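Local coordinates for peroxisomal membrane protein LPX1 (Saccharomyces cerevisiae, PDB 2Y6U), which hydrolyses ester bonds in yeast peroxisomes, showing acyl esterase, lipase and phospholipase A activity on an alpha/beta-hydrolase fold, at residues D29-T34 / R105-T110; G62-V67 / D237-K242; L90-V95 / R119-I124; H97-V102 / R254-Q259. All coordinates share one frame; numbering follows the deposited sequence. Where two conformers were deposited one is given.

The four contacts illustrate how an alpha/beta hydrolase ties its loops to its core. Along the chain the segments come in the order 29-34, 62-67, 90-95, 97-102, 105-110, 119-124, 237-242 and 254-259. Contact 3 is the deepest, holding strand 84-92 of the central sheet against helix 114-125. Contacts 2 and 4 are close neighbours, their centres about 7 Å apart; they fasten the insertion between strands 164-168 and 286-292 to loop 62-67 and helix 98-103, and share neighbouring strands 240-241 and 253-255 of a small antiparallel sheet. Contact 1, its centre about 11 Å from that of contact 4, reaches the subunit interface, so the core, the probable cap and the dimer surface adjoin.

Contact 1. Residues D29-T34 / R105-T110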
loop_
_atom_site.group_PDB
_atom_site.type_symbol
_atom_site.label_atom_id
_atom_site.label_comp_id
_atom_site.label_asym_id
_atom_site.label_seq_id
_atom_site.Cartn_x
_atom_site.Cartn_y
_atom_site.Cartn_z
ATOM N N ASP A 29 -14.087 -15.728 2.247
ATOM C CA ASP A 29 -14.521 -15.159 0.949
ATOM C C ASP A 29 -13.410 -14.323 0.350
ATOM O O ASP A 29 -12.652 -13.732 1.083
ATOM C CB ASP A 29 -15.687 -14.246 1.164
ATOM C CG ASP A 29 -16.995 -15.050 1.518
ATOM O OD1 ASP A 29 -17.130 -16.278 1.235
ATOM O OD2 ASP A 29 -17.868 -14.413 2.122
ATOM N N ARG A 30 -13.358 -14.239 -0.971
ATOM C CA ARG A 30 -12.356 -13.354 -1.589
ATOM C C ARG A 30 -13.124 -12.573 -2.634
ATOM O O ARG A 30 -13.815 -13.143 -3.486
ATOM C CB ARG A 30 -11.222 -14.133 -2.273
ATOM C CG ARG A 30 -10.316 -14.840 -1.331
ATOM C CD ARG A 30 -9.516 -13.887 -0.430
ATOM N NE ARG A 30 -8.613 -14.610 0.499
ATOM C CZ ARG A 30 -8.899 -14.977 1.725
ATOM N NH1 ARG A 30 -10.103 -14.760 2.259
ATOM N NH2 ARG A 30 -7.966 -15.557 2.453
ATOM N N LEU A 31 -12.963 -11.285 -2.600
ATOM C CA LEU A 31 -13.623 -10.420 -3.560
ATOM C C LEU A 31 -12.841 -10.272 -4.846
ATOM O O LEU A 31 -11.627 -10.529 -4.938
ATOM C CB LEU A 31 -13.865 -9.030 -2.910
ATOM C CG LEU A 31 -14.696 -9.032 -1.600
ATOM C CD1 LEU A 31 -14.734 -7.516 -1.058
ATOM C CD2 LEU A 31 -16.115 -9.671 -1.801
ATOM N N GLU A 32 -13.583 -9.880 -5.861
ATOM C CA GLU A 32 -13.039 -9.590 -7.196
ATOM C C GLU A 32 -13.351 -8.151 -7.542
ATOM O O GLU A 32 -14.333 -7.516 -7.051
ATOM C CB GLU A 32 -13.701 -10.506 -8.238
ATOM C CG GLU A 32 -13.189 -11.959 -8.072
ATOM C CD GLU A 32 -13.897 -12.946 -8.938
ATOM O OE1 GLU A 32 -15.074 -13.168 -8.717
ATOM O OE2 GLU A 32 -13.247 -13.532 -9.802
ATOM N N LEU A 33 -12.619 -7.712 -8.547
ATOM C CA LEU A 33 -12.811 -6.419 -9.199
ATOM C C LEU A 33 -12.974 -6.563 -10.682
ATOM O O LEU A 33 -12.288 -7.370 -11.258
ATOM C CB LEU A 33 -11.548 -5.567 -8.990
ATOM C CG LEU A 33 -11.147 -5.187 -7.550
ATOM C CD1 LEU A 33 -9.598 -4.927 -7.437
ATOM C CD2 LEU A 33 -12.108 -4.021 -7.217
ATOM N N THR A 34 -13.927 -5.850 -11.255
ATOM C CA THR A 34 -14.098 -5.774 -12.737
ATOM C C THR A 34 -13.835 -4.351 -13.154
ATOM O O THR A 34 -14.263 -3.402 -12.453
ATOM C CB THR A 34 -15.528 -6.140 -13.171
ATOM O OG1 THR A 34 -15.767 -7.489 -12.792
ATOM C CG2 THR A 34 -15.696 -5.998 -14.686
ATOM N N ARG A 105 -21.620 -10.884 -5.671
ATOM C CA ARG A 105 -22.904 -11.226 -5.056
ATOM C C ARG A 105 -22.773 -12.308 -4.023
ATOM O O ARG A 105 -22.275 -13.406 -4.286
ATOM C CB ARG A 105 -23.978 -11.598 -6.116
ATOM C CG ARG A 105 -24.309 -10.366 -6.986
ATOM C CD ARG A 105 -25.379 -9.391 -6.376
ATOM N NE ARG A 105 -26.347 -8.813 -7.355
ATOM C CZ ARG A 105 -26.394 -7.516 -7.745
ATOM N NH1 ARG A 105 -25.496 -6.610 -7.297
ATOM N NH2 ARG A 105 -27.344 -7.128 -8.618
ATOM N N GLY A 106 -23.284 -12.024 -2.819
ATOM C CA GLY A 106 -23.253 -12.973 -1.702
ATOM C C GLY A 106 -21.954 -12.933 -0.860
ATOM O O GLY A 106 -21.919 -13.569 0.161
ATOM N N ARG A 107 -20.899 -12.287 -1.350
ATOM C CA ARG A 107 -19.622 -12.206 -0.652
ATOM C C ARG A 107 -19.410 -10.966 0.175
ATOM O O ARG A 107 -18.529 -10.970 1.043
ATOM C CB ARG A 107 -18.452 -12.179 -1.623
ATOM C CG ARG A 107 -18.367 -13.380 -2.544
ATOM C CD ARG A 107 -17.210 -13.138 -3.565
ATOM N NE ARG A 107 -17.221 -14.254 -4.545
ATOM C CZ ARG A 107 -16.721 -14.134 -5.779
ATOM N NH1 ARG A 107 -16.172 -12.974 -6.183
ATOM N NH2 ARG A 107 -16.808 -15.159 -6.616
ATOM N N LEU A 108 -20.166 -9.907 -0.119
ATOM C CA LEU A 108 -19.928 -8.608 0.511
ATOM C C LEU A 108 -20.458 -8.558 1.966
ATOM O O LEU A 108 -21.449 -9.126 2.284
ATOM C CB LEU A 108 -20.568 -7.509 -0.306
ATOM C CG LEU A 108 -20.035 -7.249 -1.720
ATOM C CD1 LEU A 108 -21.038 -6.317 -2.477
ATOM C CD2 LEU A 108 -18.544 -6.812 -1.688
ATOM N N GLY A 109 -19.659 -7.995 2.868
ATOM C CA GLY A 109 -20.074 -7.702 4.258
ATOM C C GLY A 109 -20.464 -6.233 4.468
ATOM O O GLY A 109 -20.790 -5.487 3.507
ATOM N N THR A 110 -20.574 -5.830 5.732
ATOM C CA THR A 110 -21.086 -4.496 6.092
ATOM C C THR A 110 -19.966 -3.435 6.147
ATOM O O THR A 110 -20.243 -2.236 6.138
ATOM C CB THR A 110 -21.789 -4.535 7.401
ATOM O OG1 THR A 110 -20.873 -5.032 8.386
ATOM C CG2 THR A 110 -23.005 -5.519 7.272
#
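Arg-107 lays its long side chain across the backbone of Arg-30 and Leu-31 and ends at the carboxylate of Glu-32. Its NH1 donates to Glu-32 OE1 at 2.8 Å in a nearly straight bond (166°), while Arg-107 NH2 makes only a weak one to the same oxygen. That oxygen lies at the edge of the guanidinium and in its plane, yet it is met on its anti side, 27° out of the carboxylate plane; the two flat groups are turned 49° apart, and one oxygen takes both bonds. The chain from CG to NE is fully stretched, which brings Arg-107 CD to within 3.4 Å of Arg-30 O. Leu-31 runs past Arg-107 in the opposite direction, its CD2 pressed on Arg-107 CB at 3.4 Å. The same methyl meets Leu-108 CD2 at 3.8 Å, the two leucines crossing at about a right angle. In the alpha/beta-hydrolase fold this is a meeting of two irregular loops, one leading into strand 35-40 and the other joining helices 98-103 and 114-125. Glu-32 OE2 has its own salt bridge to Arg-103, and Arg-107 NH1 is also bonded to Asn-104. Asp-29 brings OD2 to 3.7 Å from Arg-107 O without a bond; its OD1 instead forms a salt bridge with Arg-363 of the second subunit, an arginine that also binds Gly-106 O.

Contact 2. Residues G62-V67 / D237-K242; sequences GMSKVV and DFERTK
Val-66 sits over one face of the Phe-238 ring, its CB 4.1 Å from the ring centroid in a CH-pi contact displaced toward the rim. The valine and the phenylalanine run past one another head to tail. Phe-238 reaches this place with CG anti to its backbone N (chi1 171°), projecting from the last turn of helix 229-239. Ser-64 comes obliquely to the ring, OG lying 3.2 Å from Phe-238 CE2, and the same hydroxyl accepts from Val-66 N, closing an ST turn. The Lys-65 side chain crosses that of Phe-238 at about a right angle and touches Phe-238 CE1 with CE at 3.8 Å, its amine passing on to salt bridges with Asp-36 and Asp-99. Were Phe-238 replaced by an alanine, Val-66 and Ser-64 would probably lose the surface they pack on and Lys-256 its cation-pi partner. Beside the ring the contact is wet: three waters each donate to Glu-239 OE2, one bridging to Gly-62 O, one to Met-63 O and one to Ser-64 OG, while Glu-239 OE1 accepts from Met-257 N. The carboxylate and the two backbone carbonyls are all acceptors, so their waters supply the protons that join helix end to loop.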
loop_
_atom_site.group_PDB
_atom_site.type_symbol
_atom_site.label_atom_id
_atom_site.label_comp_id
_atom_site.label_asym_id
_atom_site.label_seq_id
_atom_site.Cartn_x
_atom_site.Cartn_y
_atom_site.Cartn_z
ATOM N N GLY A 62 -22.342 5.065 -4.799
ATOM C CA GLY A 62 -23.640 4.711 -5.414
ATOM C C GLY A 62 -23.711 4.790 -6.918
ATOM O O GLY A 62 -24.767 4.590 -7.505
ATOM N N MET A 63 -22.602 5.064 -7.574
ATOM C CA MET A 63 -22.574 5.134 -9.045
ATOM C C MET A 63 -21.791 3.959 -9.568
ATOM O O MET A 63 -21.821 2.873 -8.973
ATOM C CB MET A 63 -22.011 6.529 -9.479
ATOM C CG MET A 63 -22.812 7.640 -8.909
ATOM S SD MET A 63 -22.675 9.132 -9.877
ATOM C CE MET A 63 -23.016 10.379 -8.679
ATOM N N SER A 64 -21.051 4.130 -10.660
ATOM C CA SER A 64 -20.243 3.030 -11.238
ATOM C C SER A 64 -19.337 3.665 -12.259
ATOM O O SER A 64 -19.480 4.831 -12.551
ATOM C CB SER A 64 -21.150 1.994 -11.948
ATOM O OG SER A 64 -21.718 2.549 -13.157
ATOM N N LYS A 65 -18.566 2.843 -12.923
ATOM C CA LYS A 65 -17.648 3.252 -13.940
ATOM C C LYS A 65 -18.369 3.831 -15.165
ATOM O O LYS A 65 -17.778 4.595 -15.897
ATOM C CB LYS A 65 -16.825 2.072 -14.335
ATOM C CG LYS A 65 -17.638 1.005 -15.077
ATOM C CD LYS A 65 -16.802 -0.257 -15.415
ATOM C CE LYS A 65 -17.805 -1.324 -15.859
ATOM N NZ LYS A 65 -17.197 -2.664 -16.236
ATOM N N VAL A 66 -19.656 3.524 -15.333
ATOM C CA VAL A 66 -20.370 3.928 -16.522
ATOM C C VAL A 66 -20.511 5.459 -16.655
ATOM O O VAL A 66 -20.661 5.992 -17.782
ATOM C CB VAL A 66 -21.776 3.272 -16.639
ATOM C CG1 VAL A 66 -22.910 4.013 -15.815
ATOM C CG2 VAL A 66 -22.138 3.162 -18.129
ATOM N N VAL A 67 -20.438 6.162 -15.524
ATOM C CA VAL A 67 -20.635 7.615 -15.518
ATOM C C VAL A 67 -19.519 8.355 -16.252
ATOM O O VAL A 67 -19.686 9.524 -16.634
ATOM C CB VAL A 67 -20.764 8.207 -14.091
ATOM C CG1 VAL A 67 -21.988 7.531 -13.361
ATOM C CG2 VAL A 67 -19.447 8.123 -13.282
ATOM N N ASP A 237 -29.219 1.906 -18.571
ATOM C CA ASP A 237 -28.916 0.691 -19.312
ATOM C C ASP A 237 -27.886 -0.184 -18.583
ATOM O O ASP A 237 -27.935 -1.440 -18.683
ATOM C CB ASP A 237 -28.426 1.041 -20.734
ATOM C CG ASP A 237 -29.570 1.586 -21.638
ATOM O OD1 ASP A 237 -30.723 1.208 -21.396
ATOM O OD2 ASP A 237 -29.323 2.418 -22.550
ATOM N N PHE A 238 -26.952 0.446 -17.890
ATOM C CA PHE A 238 -25.836 -0.311 -17.240
ATOM C C PHE A 238 -26.333 -1.015 -15.959
ATOM O O PHE A 238 -25.954 -2.146 -15.648
ATOM C CB PHE A 238 -24.714 0.613 -16.919
ATOM C CG PHE A 238 -23.625 -0.006 -16.071
ATOM C CD1 PHE A 238 -22.597 -0.708 -16.657
ATOM C CD2 PHE A 238 -23.623 0.163 -14.700
ATOM C CE1 PHE A 238 -21.609 -1.271 -15.875
ATOM C CE2 PHE A 238 -22.675 -0.376 -13.931
ATOM C CZ PHE A 238 -21.649 -1.096 -14.505
ATOM N N GLU A 239 -27.206 -0.333 -15.224
ATOM C CA GLU A 239 -27.707 -0.834 -13.944
ATOM C C GLU A 239 -28.743 -1.928 -14.106
ATOM O O GLU A 239 -28.985 -2.673 -13.170
ATOM C CB GLU A 239 -28.286 0.329 -13.083
ATOM C CG GLU A 239 -27.283 1.346 -12.499
ATOM C CD GLU A 239 -26.333 0.699 -11.432
ATOM O OE1 GLU A 239 -26.745 -0.365 -10.864
ATOM O OE2 GLU A 239 -25.249 1.309 -11.097
ATOM N N ARG A 240 -29.421 -2.005 -15.261
ATOM C CA ARG A 240 -30.568 -2.888 -15.372
ATOM C C ARG A 240 -30.121 -4.352 -15.324
ATOM O O ARG A 240 -29.267 -4.738 -16.110
ATOM C CB ARG A 240 -31.300 -2.609 -16.692
ATOM C CG ARG A 240 -32.481 -3.468 -16.973
ATOM C CD ARG A 240 -32.969 -3.218 -18.413
ATOM N NE ARG A 240 -33.658 -1.943 -18.588
ATOM C CZ ARG A 240 -33.209 -0.881 -19.283
ATOM N NH1 ARG A 240 -32.033 -0.888 -19.897
ATOM N NH2 ARG A 240 -33.966 0.214 -19.380
ATOM N N THR A 241 -30.643 -5.122 -14.362
ATOM C CA THR A 241 -30.526 -6.590 -14.353
ATOM C C THR A 241 -31.928 -7.239 -14.162
ATOM O O THR A 241 -32.821 -6.688 -13.464
ATOM C CB THR A 241 -29.492 -7.151 -13.316
ATOM O OG1 THR A 241 -30.139 -7.425 -12.059
ATOM C CG2 THR A 241 -28.268 -6.224 -13.135
ATOM N N LYS A 242 -32.128 -8.393 -14.802
ATOM C CA LYS A 242 -33.478 -9.002 -14.914
ATOM C C LYS A 242 -33.489 -10.468 -14.532
ATOM O O LYS A 242 -32.471 -10.984 -14.094
ATOM C CB LYS A 242 -34.020 -8.822 -16.361
ATOM C CG LYS A 242 -34.350 -7.321 -16.746
ATOM C CD LYS A 242 -35.124 -7.189 -18.093
ATOM C CE LYS A 242 -36.490 -6.367 -18.007
ATOM N NZ LYS A 242 -36.409 -4.805 -18.021
HETATM O O HOH W 1 -25.836 3.528 -9.789
HETATM O O HOH W 2 -23.304 0.491 -9.403
HETATM O O HOH W 3 -24.221 3.144 -12.744
#

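Contact 3. Residues L90-V95 / R119-I124; sequences LLIDQV and RDVLKI
Ile-92 and Ile-124 reach toward each other tip to tip, Ile-92 CG2 standing 3.7 Å from Ile-124 CD1, and form the tight half of the contact. Ile-92 CD1 also meets Val-121 CG1, at 4.1 Å. Leu-90 slides alongside Ile-124 in the opposite direction, at a rather longer distance. With CG2 anti to the backbone N of Ile-92 and an extended chi2 (168°) carrying CD1 outward, two methyls face the helix at once. With a glycine in place of Ile-92, Ile-124 and Val-121 would probably be left without their apolar neighbour. The strand and the helix run roughly antiparallel, with axes 10.4 Å apart, as expected of a beta-alpha-beta crossover: helix 114-125 lies on the path from strand 84-92 to strand 137-144, which runs parallel to it with strand 51-58 between them. Past the strand end the apolar packing gives way to a buried joint bridged by a single water. It donates to Gln-94 OE1 and to Asp-120 OD2, at 2.7 Å from the latter, and accepts from Val-95 N. Gln-94 bends at chi2 (-63°), which carries its amide to the water and sets NE2 3.6 Å from Val-121 CG2. Val-95 CG1 lies 3.6 Å from Asp-120 OD2, the two side chains crossing at about a right angle. The carboxylate is further held by Ser-16 at OD1 and by a salt bridge from Arg-19 at OD2.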
loop_
_atom_site.group_PDB
_atom_site.type_symbol
_atom_site.label_atom_id
_atom_site.label_comp_id
_atom_site.label_asym_id
_atom_site.label_seq_id
_atom_site.Cartn_x
_atom_site.Cartn_y
_atom_site.Cartn_z
ATOM N N LEU A 90 -8.520 3.760 -17.636
ATOM C CA LEU A 90 -9.124 2.697 -16.813
ATOM C C LEU A 90 -10.344 3.213 -16.110
ATOM O O LEU A 90 -10.283 4.220 -15.383
ATOM C CB LEU A 90 -8.155 2.228 -15.745
ATOM C CG LEU A 90 -6.728 1.915 -16.183
ATOM C CD1 LEU A 90 -5.820 1.420 -15.021
ATOM C CD2 LEU A 90 -6.700 0.851 -17.336
ATOM N N LEU A 91 -11.446 2.509 -16.238
ATOM C CA LEU A 91 -12.632 2.813 -15.594
ATOM C C LEU A 91 -12.990 1.680 -14.633
ATOM O O LEU A 91 -13.222 0.537 -15.033
ATOM C CB LEU A 91 -13.773 3.010 -16.589
ATOM C CG LEU A 91 -13.687 4.140 -17.611
ATOM C CD1 LEU A 91 -15.090 4.264 -18.331
ATOM C CD2 LEU A 91 -13.134 5.385 -17.120
ATOM N N ILE A 92 -12.886 1.950 -13.354
ATOM C CA ILE A 92 -12.925 0.903 -12.336
ATOM C C ILE A 92 -14.245 0.921 -11.509
ATOM O O ILE A 92 -14.705 1.967 -11.082
ATOM C CB ILE A 92 -11.721 1.095 -11.376
ATOM C CG1 ILE A 92 -10.417 0.910 -12.128
ATOM C CG2 ILE A 92 -11.778 0.114 -10.113
ATOM C CD1 ILE A 92 -9.129 1.385 -11.292
ATOM N N ASP A 93 -14.838 -0.268 -11.257
ATOM C CA ASP A 93 -15.954 -0.386 -10.310
ATOM C C ASP A 93 -15.429 -0.923 -8.993
ATOM O O ASP A 93 -14.776 -1.987 -8.904
ATOM C CB ASP A 93 -16.997 -1.357 -10.756
ATOM C CG ASP A 93 -17.963 -0.789 -11.772
ATOM O OD1 ASP A 93 -18.261 0.403 -11.751
ATOM O OD2 ASP A 93 -18.455 -1.596 -12.580
ATOM N N GLN A 94 -15.682 -0.172 -7.939
ATOM C CA GLN A 94 -15.315 -0.625 -6.577
ATOM C C GLN A 94 -16.060 -1.945 -6.301
ATOM O O GLN A 94 -17.095 -2.237 -6.929
ATOM C CB GLN A 94 -15.765 0.426 -5.598
ATOM C CG GLN A 94 -14.966 1.739 -5.680
ATOM C CD GLN A 94 -13.509 1.480 -5.320
ATOM O OE1 GLN A 94 -13.176 1.051 -4.219
ATOM N NE2 GLN A 94 -12.628 1.772 -6.249
ATOM N N VAL A 95 -15.580 -2.722 -5.310
ATOM C CA VAL A 95 -16.057 -4.092 -5.077
ATOM C C VAL A 95 -17.548 -4.191 -4.886
ATOM O O VAL A 95 -18.141 -5.200 -5.272
ATOM C CB VAL A 95 -15.355 -4.791 -3.854
ATOM C CG1 VAL A 95 -13.862 -5.142 -4.146
ATOM C CG2 VAL A 95 -15.557 -3.975 -2.570
ATOM N N ARG A 119 -6.576 0.649 -2.142
ATOM C CA ARG A 119 -5.709 -0.475 -2.423
ATOM C C ARG A 119 -6.118 -1.292 -3.711
ATOM O O ARG A 119 -5.226 -1.813 -4.433
ATOM C CB ARG A 119 -5.495 -1.414 -1.191
ATOM C CG ARG A 119 -4.701 -0.787 -0.037
ATOM C CD ARG A 119 -4.160 -1.673 1.126
ATOM N NE ARG A 119 -5.261 -1.603 2.057
ATOM C CZ ARG A 119 -5.392 -0.799 3.076
ATOM N NH1 ARG A 119 -4.519 0.005 3.459
ATOM N NH2 ARG A 119 -6.533 -0.766 3.653
ATOM N N ASP A 120 -7.399 -1.437 -3.934
ATOM C CA ASP A 120 -7.896 -2.121 -5.146
ATOM C C ASP A 120 -7.489 -1.362 -6.426
ATOM O O ASP A 120 -7.021 -1.953 -7.407
ATOM C CB ASP A 120 -9.418 -2.207 -5.070
ATOM C CG ASP A 120 -9.886 -3.163 -3.938
ATOM O OD1 ASP A 120 -9.092 -4.036 -3.514
ATOM O OD2 ASP A 120 -11.032 -2.969 -3.471
ATOM N N VAL A 121 -7.618 -0.028 -6.350
ATOM C CA VAL A 121 -7.274 0.843 -7.427
ATOM C C VAL A 121 -5.818 0.658 -7.713
ATOM O O VAL A 121 -5.392 0.565 -8.892
ATOM C CB VAL A 121 -7.610 2.277 -7.150
ATOM C CG1 VAL A 121 -7.022 3.204 -8.306
ATOM C CG2 VAL A 121 -9.210 2.491 -7.090
ATOM N N LEU A 122 -4.979 0.679 -6.688
ATOM C CA LEU A 122 -3.551 0.534 -6.896
ATOM C C LEU A 122 -3.204 -0.828 -7.514
ATOM O O LEU A 122 -2.312 -0.921 -8.359
ATOM C CB LEU A 122 -2.775 0.733 -5.612
ATOM C CG LEU A 122 -2.810 2.219 -5.108
ATOM C CD1 LEU A 122 -2.122 2.221 -3.677
ATOM C CD2 LEU A 122 -2.085 3.145 -6.073
ATOM N N LYS A 123 -3.832 -1.868 -7.022
ATOM C CA LYS A 123 -3.570 -3.225 -7.529
ATOM C C LYS A 123 -3.825 -3.232 -9.087
ATOM O O LYS A 123 -2.997 -3.702 -9.829
ATOM C CB LYS A 123 -4.465 -4.249 -6.790
ATOM C CG LYS A 123 -4.079 -5.697 -7.176
ATOM C CD LYS A 123 -4.971 -6.667 -6.327
ATOM C CE LYS A 123 -4.519 -8.156 -6.303
ATOM N NZ LYS A 123 -4.965 -8.654 -7.557
ATOM N N ILE A 124 -4.951 -2.689 -9.492
ATOM C CA ILE A 124 -5.331 -2.598 -10.922
ATOM C C ILE A 124 -4.353 -1.718 -11.743
ATOM O O ILE A 124 -3.788 -2.131 -12.763
ATOM C CB ILE A 124 -6.714 -2.093 -11.076
ATOM C CG1 ILE A 124 -7.746 -3.121 -10.576
ATOM C CG2 ILE A 124 -7.044 -1.745 -12.618
ATOM C CD1 ILE A 124 -9.229 -2.529 -10.424
HETATM O O HOH W 4 -13.308 -1.541 -4.053
#

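Contact 4. Residues H97-V102 / R254-Q259; sequences HGDSAV and RTKMEQ
Charge joins Lys-256 and Asp-99: the lysine chain is extended beyond CG and its NZ donates to Asp-99 OD1 at 2.6 Å. The amine arrives on the syn side of that oxygen, 19° out of the carboxylate plane. Asp-99 OD2 holds a second lysine, Lys-65, so the acid is gripped by an amine at each oxygen, which would be expected to keep it ionised. Apolar contact accompanies this bridge, Val-102 CG2 resting on Lys-256 CG at 3.6 Å. Separately, the Ala-101 methyl packs on the carbonyl oxygen of Lys-256. Met-257 and His-97 run alongside each other in the same direction. Met-257 CE makes a CH-pi contact over one face of the imidazole, 3.8 Å from its centroid, and SD an oblique Met-aromatic one, 3.3 Å from His-97 CD2; bends at chi2 (71°) and again at chi3 bring both atoms to the ring. His-97 NE2 accepts from Gly-62 N, which helps to fix the ring's rotation. A water donates to Ala-101 O at 2.8 Å and, less certainly because Glu-258 is modelled in two positions, to Glu-258 OE1. The arrangement is consistent with a cap inserted between strands 164-168 and 286-292, as in many alpha/beta hydrolases, packed on the turn and short helix 98-103 that follow strand 84-92; His-97 is close to, but not in contact with, a probable nucleophile elbow.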
loop_
_atom_site.group_PDB
_atom_site.type_symbol
_atom_site.label_atom_id
_atom_site.label_comp_id
_atom_site.label_asym_id
_atom_site.label_seq_id
_atom_site.Cartn_x
_atom_site.Cartn_y
_atom_site.Cartn_z
ATOM N N HIS A 97 -19.900 -1.991 -6.122
ATOM C CA HIS A 97 -20.557 -1.206 -7.165
ATOM C C HIS A 97 -20.556 -1.932 -8.544
ATOM O O HIS A 97 -19.642 -2.679 -8.832
ATOM C CB HIS A 97 -19.881 0.166 -7.335
ATOM C CG HIS A 97 -20.090 1.095 -6.166
ATOM N ND1 HIS A 97 -19.432 0.916 -4.952
ATOM C CD2 HIS A 97 -20.788 2.257 -6.058
ATOM C CE1 HIS A 97 -19.847 1.863 -4.113
ATOM N NE2 HIS A 97 -20.589 2.732 -4.778
ATOM N N GLY A 98 -21.524 -1.625 -9.396
ATOM C CA GLY A 98 -21.408 -1.956 -10.834
ATOM C C GLY A 98 -21.179 -3.437 -11.038
ATOM O O GLY A 98 -21.815 -4.275 -10.399
ATOM N N ASP A 99 -20.273 -3.754 -11.964
ATOM C CA ASP A 99 -20.061 -5.139 -12.402
ATOM C C ASP A 99 -19.298 -5.856 -11.335
ATOM O O ASP A 99 -19.402 -7.103 -11.236
ATOM C CB ASP A 99 -19.358 -5.173 -13.760
ATOM C CG ASP A 99 -20.280 -4.744 -14.911
ATOM O OD1 ASP A 99 -21.503 -5.003 -14.880
ATOM O OD2 ASP A 99 -19.760 -4.150 -15.871
ATOM N N SER A 100 -18.558 -5.109 -10.495
ATOM C CA SER A 100 -17.836 -5.758 -9.434
ATOM C C SER A 100 -18.806 -6.300 -8.402
ATOM O O SER A 100 -18.686 -7.451 -7.994
ATOM C CB SER A 100 -16.889 -4.794 -8.748
ATOM O OG SER A 100 -15.839 -4.434 -9.664
ATOM N N ALA A 101 -19.869 -5.524 -8.132
ATOM C CA ALA A 101 -20.907 -5.975 -7.206
ATOM C C ALA A 101 -21.581 -7.226 -7.679
ATOM O O ALA A 101 -21.899 -8.111 -6.902
ATOM C CB ALA A 101 -21.999 -4.858 -6.950
ATOM N N VAL A 102 -21.863 -7.288 -8.981
ATOM C CA VAL A 102 -22.458 -8.474 -9.553
ATOM C C VAL A 102 -21.518 -9.680 -9.326
ATOM O O VAL A 102 -21.985 -10.744 -8.907
ATOM C CB VAL A 102 -22.828 -8.233 -11.066
ATOM C CG1 VAL A 102 -23.352 -9.529 -11.797
ATOM C CG2 VAL A 102 -23.893 -7.020 -11.189
ATOM N N ARG A 254 -33.806 -5.391 -11.028
ATOM C CA ARG A 254 -32.941 -5.161 -9.853
ATOM C C ARG A 254 -31.772 -4.370 -10.426
ATOM O O ARG A 254 -31.425 -4.590 -11.600
ATOM C CB ARG A 254 -32.478 -6.516 -9.293
ATOM C CG ARG A 254 -31.513 -6.485 -8.098
ATOM C CD ARG A 254 -31.309 -7.903 -7.423
ATOM N NE ARG A 254 -30.234 -7.871 -6.400
ATOM C CZ ARG A 254 -29.906 -8.887 -5.586
ATOM N NH1 ARG A 254 -30.553 -10.057 -5.651
ATOM N NH2 ARG A 254 -28.917 -8.739 -4.699
ATOM N N THR A 255 -31.190 -3.450 -9.654
ATOM C CA THR A 255 -30.004 -2.737 -10.121
ATOM C C THR A 255 -28.711 -3.474 -9.686
ATOM O O THR A 255 -28.694 -4.218 -8.711
ATOM C CB THR A 255 -29.983 -1.261 -9.564
ATOM O OG1 THR A 255 -30.138 -1.291 -8.140
ATOM C CG2 THR A 255 -31.171 -0.428 -10.154
ATOM N N LYS A 256 -27.623 -3.230 -10.411
ATOM C CA LYS A 256 -26.347 -3.750 -10.021
ATOM C C LYS A 256 -25.987 -3.173 -8.641
ATOM O O LYS A 256 -25.483 -3.897 -7.760
ATOM C CB LYS A 256 -25.265 -3.400 -11.087
ATOM C CG LYS A 256 -25.578 -4.057 -12.427
ATOM C CD LYS A 256 -24.463 -3.876 -13.390
ATOM C CE LYS A 256 -24.761 -4.663 -14.694
ATOM N NZ LYS A 256 -23.799 -4.025 -15.726
ATOM N N MET A 257 -26.154 -1.862 -8.496
ATOM C CA MET A 257 -26.014 -1.217 -7.199
ATOM C C MET A 257 -27.066 -1.687 -6.180
ATOM O O MET A 257 -28.292 -1.439 -6.361
ATOM C CB MET A 257 -26.103 0.276 -7.332
ATOM C CG MET A 257 -25.639 1.049 -6.092
ATOM S SD MET A 257 -23.783 0.884 -5.963
ATOM C CE MET A 257 -23.574 0.687 -4.156
ATOM N N GLU A 258 -26.616 -2.390 -5.158
ATOM C CA GLU A 258 -27.479 -2.886 -4.073
ATOM C C GLU A 258 -27.781 -1.719 -3.114
ATOM O O GLU A 258 -26.876 -0.986 -2.706
ATOM C CB GLU A 258 -26.781 -4.043 -3.307
ATOM C CG GLU A 258 -26.570 -5.387 -4.070
ATOM C CD GLU A 258 -25.347 -6.123 -3.599
ATOM O OE1 GLU A 258 -24.179 -5.755 -3.990
ATOM O OE2 GLU A 258 -25.518 -7.000 -2.758
ATOM N N GLN A 259 -29.051 -1.548 -2.714
ATOM C CA GLN A 259 -29.390 -0.455 -1.830
ATOM C C GLN A 259 -28.590 -0.525 -0.526
ATOM O O GLN A 259 -28.128 0.479 -0.057
ATOM C CB GLN A 259 -30.874 -0.462 -1.455
ATOM C CG GLN A 259 -31.251 0.711 -0.542
ATOM C CD GLN A 259 -32.767 0.924 -0.436
ATOM O OE1 GLN A 259 -33.495 0.005 -0.189
ATOM N NE2 GLN A 259 -33.219 2.141 -0.668
HETATM O O HOH W 5 -22.977 -8.015 -4.316
#